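Local coordinates for protein regulator of nonsense transcripts 2 (Homo sapiens, PDB 4CEM) that takes part in nonsense-mediated mRNA decay as the factor UPF2, which has three MIF4G domains, this being the first, at residues Thr56-Val59 with Lys60-Thr64; Thr64-Glu67 with Gln68-Asp71; Ile153-Leu156 with Thr157-Ile161. All coordinates share one frame; numbering follows the deposited sequence.

Contact 1: residues Thr56-Val59 with Lys60-Thr64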
loop_
_atom_site.group_PDB
_atom_site.type_symbol
_atom_site.label_atom_id
_atom_site.label_comp_id
_atom_site.label_asym_id
_atom_site.label_seq_id
_atom_site.Cartn_x
_atom_site.Cartn_y
_atom_site.Cartn_z
ATOM N N THR A 56 -19.191 -20.204 -10.785
ATOM C CA THR A 56 -18.088 -20.828 -10.050
ATOM C C THR A 56 -16.797 -20.635 -10.819
ATOM O O THR A 56 -15.771 -20.316 -10.227
ATOM C CB THR A 56 -18.336 -22.327 -9.788
ATOM O OG1 THR A 56 -19.591 -22.478 -9.109
ATOM C CG2 THR A 56 -17.218 -22.912 -8.932
ATOM N N ALA A 57 -16.857 -20.813 -12.135
ATOM C CA ALA A 57 -15.701 -20.555 -12.993
ATOM C C ALA A 57 -15.192 -19.137 -12.755
ATOM O O ALA A 57 -13.997 -18.923 -12.518
ATOM C CB ALA A 57 -16.065 -20.746 -14.455
ATOM N N PHE A 58 -16.116 -18.179 -12.773
ATOM C CA PHE A 58 -15.764 -16.784 -12.594
ATOM C C PHE A 58 -15.118 -16.533 -11.239
ATOM O O PHE A 58 -14.065 -15.890 -11.169
ATOM C CB PHE A 58 -16.981 -15.880 -12.784
ATOM C CG PHE A 58 -16.644 -14.422 -12.744
ATOM C CD1 PHE A 58 -15.839 -13.863 -13.725
ATOM C CD2 PHE A 58 -17.102 -13.611 -11.710
ATOM C CE1 PHE A 58 -15.501 -12.522 -13.688
ATOM C CE2 PHE A 58 -16.778 -12.266 -11.674
ATOM C CZ PHE A 58 -15.976 -11.722 -12.666
ATOM N N VAL A 59 -15.723 -17.057 -10.171
ATOM C CA VAL A 59 -15.150 -16.925 -8.828
ATOM C C VAL A 59 -13.719 -17.447 -8.767
ATOM O O VAL A 59 -12.898 -16.923 -8.019
ATOM C CB VAL A 59 -15.996 -17.650 -7.762
ATOM C CG1 VAL A 59 -15.231 -17.769 -6.441
ATOM C CG2 VAL A 59 -17.313 -16.910 -7.551
ATOM N N LYS A 60 -13.417 -18.464 -9.564
ATOM C CA LYS A 60 -12.074 -19.023 -9.585
ATOM C C LYS A 60 -11.103 -18.093 -10.298
ATOM O O LYS A 60 -9.979 -17.906 -9.841
ATOM C CB LYS A 60 -12.068 -20.398 -10.250
ATOM C CG LYS A 60 -10.809 -21.191 -9.959
ATOM C CD LYS A 60 -10.857 -22.556 -10.621
ATOM C CE LYS A 60 -9.559 -23.318 -10.413
ATOM N NZ LYS A 60 -9.592 -24.632 -11.110
ATOM N N LYS A 61 -11.535 -17.511 -11.416
ATOM C CA LYS A 61 -10.709 -16.542 -12.148
ATOM C C LYS A 61 -10.349 -15.346 -11.290
ATOM O O LYS A 61 -9.248 -14.807 -11.402
ATOM C CB LYS A 61 -11.418 -16.062 -13.414
ATOM C CG LYS A 61 -11.147 -16.933 -14.625
ATOM C CD LYS A 61 -12.262 -16.834 -15.643
ATOM C CE LYS A 61 -12.044 -17.810 -16.790
ATOM N NZ LYS A 61 -13.242 -18.676 -17.014
ATOM N N LEU A 62 -11.263 -14.949 -10.412
ATOM C CA LEU A 62 -11.005 -13.850 -9.482
ATOM C C LEU A 62 -9.827 -14.092 -8.524
ATOM O O LEU A 62 -9.393 -13.168 -7.827
ATOM C CB LEU A 62 -12.264 -13.526 -8.668
ATOM C CG LEU A 62 -13.371 -12.759 -9.394
ATOM C CD1 LEU A 62 -14.658 -12.708 -8.570
ATOM C CD2 LEU A 62 -12.883 -11.357 -9.748
ATOM N N LYS A 63 -9.317 -15.318 -8.464
ATOM C CA LYS A 63 -8.170 -15.598 -7.603
ATOM C C LYS A 63 -6.865 -15.127 -8.210
ATOM O O LYS A 63 -5.905 -14.925 -7.487
ATOM C CB LYS A 63 -8.098 -17.087 -7.258
ATOM C CG LYS A 63 -9.263 -17.525 -6.384
ATOM C CD LYS A 63 -9.145 -18.960 -5.896
ATOM C CE LYS A 63 -9.915 -19.144 -4.587
ATOM N NZ LYS A 63 -10.595 -20.464 -4.502
ATOM N N THR A 64 -6.838 -14.926 -9.524
ATOM C CA THR A 64 -5.637 -14.476 -10.230
ATOM C C THR A 64 -5.938 -13.232 -11.068
ATOM O O THR A 64 -5.768 -13.230 -12.292
ATOM C CB THR A 64 -5.121 -15.591 -11.156
ATOM O OG1 THR A 64 -6.173 -15.994 -12.048
ATOM C CG2 THR A 64 -4.657 -16.795 -10.340
#
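At the C-terminal end of helix 52-61 the side chain of Leu62 packs on the ring of Phe58, four residues back. The CD1 methyl of Leu62 lies 3.8 Å from CE2 of Phe58, while its CG sits 4.1 Å above the ring plane, offset toward the rim. The aliphatic branch thus comes over one face of the ring near its CE2 side and not over its centre. Phe58 presents that face because its CG is swung anti to the backbone N (chi1 -174°); in Leu62 the CG lies beside the backbone N (chi1 -76°), which sends CD1 back along the helix. Beneath them run helical backbone bonds: Leu62 N donates to Phe58 O at 3.1 Å, and Lys61 N to Ala57 O at 3.0 Å. Lys60 N bonds Thr56 O at 3.1 Å and adds a weak bond to Ala57 O. In the all-helical MIF4G fold this apolar pair faces inward: Phe58 packs on Leu73 and Phe77 of helix 70-79, and both residues touch Phe113 of helix 103-116. Cutting Leu62 back to an alanine would remove CG and both methyls, and would probably leave this face of Phe58 without its aliphatic cover and open a gap toward Leu109 and Ala89. The three lysines are exposed; the Lys60 chain runs out extended, carrying NZ clear of 56-59, Lys61 also touches Leu73, and Lys63 touches Ser92 and Glu95. Lys63 N bonds Lys60 O at 3.0 Å. Thr56 OG1 is taken up by Ile52 O, and Val59 O by Ser92 OG.

Contact 2: residues Thr64-Glu67 with Gln68-Asp71; sequences TITE and QQRD
A surface salt bridge between Glu67 and Arg70, three residues apart, spans the start of helix 70-79 just after the loop from helix 52-61. Arg70 grips the carboxylate side-on with two nitrogens, one to each oxygen. Its NH2 donates to Glu67 OE1 at 3.1 Å with an N-H...O angle of 165°, and OE1 lies in the guanidinium plane at its edge. NE reaches Glu67 OE2 at 3.2 Å, this oxygen being tilted out of that plane, and a longer bond from NE to OE1 is weak. Both oxygens use the lone pair on the side of the other oxygen, yet the two flat groups are turned 33° against each other, so the pairing is not fully coplanar. Bends in both chains bring the groups together: Glu67 folds at chi2 (44°), and Arg70, extended as far as CD, turns at chi3 before presenting NE. The backbone beneath is a 3-10 turn that leads into the helix of this all-helical MIF4G domain, with bonds closing over three residues: Gln69 N to Thr66 O at 2.8 Å and Arg70 N to Glu67 O at 3.0 Å. The aliphatic part of Gln69 leans on Thr66, its CG 4.1 Å from Thr66 CB. Glu67 N is held by Asp102 OD1, Arg70 touches Asn104 and His108 of helix 103-116, and Ile65 packs inward on Leu98 and Cys105.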
loop_
_atom_site.group_PDB
_atom_site.type_symbol
_atom_site.label_atom_id
_atom_site.label_comp_id
_atom_site.label_asym_id
_atom_site.label_seq_id
_atom_site.Cartn_x
_atom_site.Cartn_y
_atom_site.Cartn_z
ATOM N N THR A 64 -6.838 -14.926 -9.524
ATOM C CA THR A 64 -5.637 -14.476 -10.230
ATOM C C THR A 64 -5.938 -13.232 -11.068
ATOM O O THR A 64 -5.768 -13.230 -12.292
ATOM C CB THR A 64 -5.121 -15.591 -11.156
ATOM O OG1 THR A 64 -6.173 -15.994 -12.048
ATOM C CG2 THR A 64 -4.657 -16.795 -10.340
ATOM N N ILE A 65 -6.405 -12.175 -10.412
ATOM C CA ILE A 65 -6.794 -10.963 -11.120
ATOM C C ILE A 65 -5.560 -10.302 -11.707
ATOM O O ILE A 65 -4.546 -10.166 -11.044
ATOM C CB ILE A 65 -7.533 -9.963 -10.212
ATOM C CG1 ILE A 65 -8.907 -10.516 -9.839
ATOM C CG2 ILE A 65 -7.693 -8.619 -10.914
ATOM C CD1 ILE A 65 -9.614 -9.718 -8.758
ATOM N N THR A 66 -5.676 -9.878 -12.954
ATOM C CA THR A 66 -4.548 -9.387 -13.718
ATOM C C THR A 66 -4.979 -8.258 -14.638
ATOM O O THR A 66 -6.070 -8.298 -15.185
ATOM C CB THR A 66 -3.963 -10.545 -14.519
ATOM O OG1 THR A 66 -2.959 -11.175 -13.723
ATOM C CG2 THR A 66 -3.371 -10.081 -15.821
ATOM N N GLU A 67 -4.115 -7.257 -14.799
ATOM C CA GLU A 67 -4.445 -6.058 -15.568
ATOM C C GLU A 67 -4.920 -6.399 -16.969
ATOM O O GLU A 67 -5.883 -5.826 -17.454
ATOM C CB GLU A 67 -3.252 -5.090 -15.631
ATOM C CG GLU A 67 -3.491 -3.807 -16.442
ATOM C CD GLU A 67 -4.848 -3.137 -16.190
ATOM O OE1 GLU A 67 -5.235 -2.910 -15.022
ATOM O OE2 GLU A 67 -5.546 -2.827 -17.175
ATOM N N GLN A 68 -4.268 -7.355 -17.612
ATOM C CA GLN A 68 -4.634 -7.701 -18.986
ATOM C C GLN A 68 -5.933 -8.526 -19.064
ATOM O O GLN A 68 -6.334 -8.952 -20.151
ATOM C CB GLN A 68 -3.468 -8.376 -19.746
ATOM C CG GLN A 68 -2.502 -9.221 -18.919
ATOM C CD GLN A 68 -1.487 -8.390 -18.135
ATOM O OE1 GLN A 68 -1.304 -8.584 -16.926
ATOM N NE2 GLN A 68 -0.823 -7.457 -18.821
ATOM N N GLN A 69 -6.593 -8.739 -17.924
ATOM C CA GLN A 69 -7.934 -9.326 -17.910
ATOM C C GLN A 69 -9.040 -8.318 -17.601
ATOM O O GLN A 69 -10.217 -8.692 -17.534
ATOM C CB GLN A 69 -8.018 -10.450 -16.892
ATOM C CG GLN A 69 -6.971 -11.524 -17.050
ATOM C CD GLN A 69 -7.192 -12.655 -16.072
ATOM O OE1 GLN A 69 -6.374 -12.882 -15.180
ATOM N NE2 GLN A 69 -8.321 -13.356 -16.215
ATOM N N ARG A 70 -8.673 -7.051 -17.412
ATOM C CA ARG A 70 -9.647 -6.019 -17.051
ATOM C C ARG A 70 -10.918 -6.130 -17.874
ATOM O O ARG A 70 -12.018 -6.152 -17.321
ATOM C CB ARG A 70 -9.064 -4.613 -17.210
ATOM C CG ARG A 70 -10.058 -3.500 -16.880
ATOM C CD ARG A 70 -9.440 -2.133 -17.062
ATOM N NE ARG A 70 -8.420 -1.905 -16.040
ATOM C CZ ARG A 70 -8.515 -1.043 -15.028
ATOM N NH1 ARG A 70 -9.585 -0.259 -14.869
ATOM N NH2 ARG A 70 -7.508 -0.962 -14.168
ATOM N N ASP A 71 -10.759 -6.189 -19.192
ATOM C CA ASP A 71 -11.903 -6.266 -20.099
ATOM C C ASP A 71 -12.557 -7.650 -20.118
ATOM O O ASP A 71 -13.777 -7.760 -20.175
ATOM C CB ASP A 71 -11.484 -5.885 -21.523
ATOM C CG ASP A 71 -10.912 -4.483 -21.608
ATOM O OD1 ASP A 71 -11.522 -3.543 -21.050
ATOM O OD2 ASP A 71 -9.843 -4.329 -22.238
#

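Contact 3: residues Ile153-Leu156 with Thr157-Ile161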
loop_
_atom_site.group_PDB
_atom_site.type_symbol
_atom_site.label_atom_id
_atom_site.label_comp_id
_atom_site.label_asym_id
_atom_site.label_seq_id
_atom_site.Cartn_x
_atom_site.Cartn_y
_atom_site.Cartn_z
ATOM N N ILE A 153 -6.594 -2.226 0.569
ATOM C CA ILE A 153 -7.645 -1.703 1.462
ATOM C C ILE A 153 -7.650 -0.169 1.508
ATOM O O ILE A 153 -8.721 0.449 1.678
ATOM C CB ILE A 153 -7.605 -2.293 2.897
ATOM C CG1 ILE A 153 -6.343 -1.874 3.643
ATOM C CG2 ILE A 153 -7.735 -3.815 2.864
ATOM C CD1 ILE A 153 -6.323 -2.353 5.076
ATOM N N ALA A 154 -6.465 0.429 1.335
ATOM C CA ALA A 154 -6.338 1.888 1.153
ATOM C C ALA A 154 -7.154 2.385 -0.045
ATOM O O ALA A 154 -8.012 3.243 0.122
ATOM C CB ALA A 154 -4.882 2.286 0.996
ATOM N N GLU A 155 -6.918 1.837 -1.238
ATOM C CA GLU A 155 -7.698 2.254 -2.411
ATOM C C GLU A 155 -9.182 2.038 -2.194
ATOM O O GLU A 155 -9.989 2.930 -2.469
ATOM C CB GLU A 155 -7.288 1.513 -3.690
ATOM C CG GLU A 155 -6.068 2.076 -4.397
ATOM C CD GLU A 155 -6.198 3.537 -4.790
ATOM O OE1 GLU A 155 -7.310 4.022 -5.078
ATOM O OE2 GLU A 155 -5.163 4.205 -4.822
ATOM N N LEU A 156 -9.540 0.851 -1.702
ATOM C CA LEU A 156 -10.945 0.513 -1.495
ATOM C C LEU A 156 -11.648 1.538 -0.605
ATOM O O LEU A 156 -12.852 1.771 -0.744
ATOM C CB LEU A 156 -11.092 -0.889 -0.894
ATOM C CG LEU A 156 -10.823 -2.060 -1.839
ATOM C CD1 LEU A 156 -10.716 -3.345 -1.040
ATOM C CD2 LEU A 156 -11.922 -2.151 -2.880
ATOM N N THR A 157 -10.903 2.143 0.313
ATOM C CA THR A 157 -11.450 3.217 1.118
ATOM C C THR A 157 -11.512 4.503 0.281
ATOM O O THR A 157 -12.568 5.109 0.142
ATOM C CB THR A 157 -10.633 3.421 2.412
ATOM O OG1 THR A 157 -10.391 2.149 3.033
ATOM C CG2 THR A 157 -11.369 4.331 3.381
ATOM N N ILE A 158 -10.393 4.893 -0.319
ATOM C CA ILE A 158 -10.332 6.140 -1.097
ATOM C C ILE A 158 -11.415 6.179 -2.158
ATOM O O ILE A 158 -12.045 7.210 -2.395
ATOM C CB ILE A 158 -8.988 6.312 -1.821
ATOM C CG1 ILE A 158 -7.851 6.465 -0.822
ATOM C CG2 ILE A 158 -9.041 7.538 -2.719
ATOM C CD1 ILE A 158 -6.491 6.357 -1.452
ATOM N N VAL A 159 -11.631 5.029 -2.771
ATOM C CA VAL A 159 -12.581 4.871 -3.868
ATOM C C VAL A 159 -14.029 4.715 -3.370
ATOM O O VAL A 159 -14.949 4.569 -4.164
ATOM C CB VAL A 159 -12.096 3.689 -4.750
ATOM C CG1 VAL A 159 -13.212 2.723 -5.124
ATOM C CG2 VAL A 159 -11.318 4.225 -5.942
ATOM N N GLY A 160 -14.235 4.752 -2.054
ATOM C CA GLY A 160 -15.581 4.801 -1.478
ATOM C C GLY A 160 -16.371 3.496 -1.416
ATOM O O GLY A 160 -17.565 3.515 -1.114
ATOM N N ILE A 161 -15.722 2.369 -1.700
ATOM C CA ILE A 161 -16.342 1.059 -1.518
ATOM C C ILE A 161 -16.535 0.812 -0.025
ATOM O O ILE A 161 -17.606 0.384 0.403
ATOM C CB ILE A 161 -15.503 -0.058 -2.168
ATOM C CG1 ILE A 161 -15.573 0.074 -3.696
ATOM C CG2 ILE A 161 -16.005 -1.432 -1.743
ATOM C CD1 ILE A 161 -14.551 -0.747 -4.447
#
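Thr157 and Ile153 meet through a doubly used carbonyl: Ile153 O accepts from Thr157 OG1 at 2.7 Å and from Thr157 N at 3.1 Å. The two donors come from opposite faces of the carbonyl plane. With OG1 beside its own backbone N (chi1 -47°), the buried hydroxyl turns back along the helix and is satisfied within it. Straighter bonds follow, from Ile158 N to Ala154 O at 2.9 Å (N-H...O 174°) and from Val159 N to Glu155 O at 2.7 Å. Helix 143-158 then stops in a Schellman motif: Gly160 takes a positive phi of 79°, its N bonds Thr157 O at 2.8 Å, and Ile161 N bonds Leu156 O weakly at 3.1 Å. This reversal brings Ile161 back over the last turn, where its CD1 meets Leu156 CD2 methyl to methyl at 3.4 Å. Next outward comes helix 6-33, where Arg29 bonds Ile158 O and Asn32 bonds Val159 O at the helix end, while Arg25 forms a salt bridge with Glu155 OE2, which probably offsets that buried charge. Around this, Ile153 and Leu156 pack on Trp128 of helix 120-137, Ala154 lies against Phe195 and Cys199 of helix 189-204, and Leu156 and Ile161 share Cys110 of helix 103-116.

In the fold
Contacts 1 and 2 share Thr64 and follow the chain from helix 52-61 through a loop to helix 70-79, their centres about 11 Å apart. Contact 3 closes helix 143-158 deeper in the domain, its centre about 11 Å from that of the chain, against 24 and 19 Å for the others, and touches neither. Place and chemistry go together: contact 2, at the surface, pairs opposite charges; contact 1 is partly buried and sets an apolar pair inward with lysines outward; contact 3 is buried, and the polar groups described there find partners in the helix end itself or on helix 6-33. All three have helix 103-116 as a common neighbour.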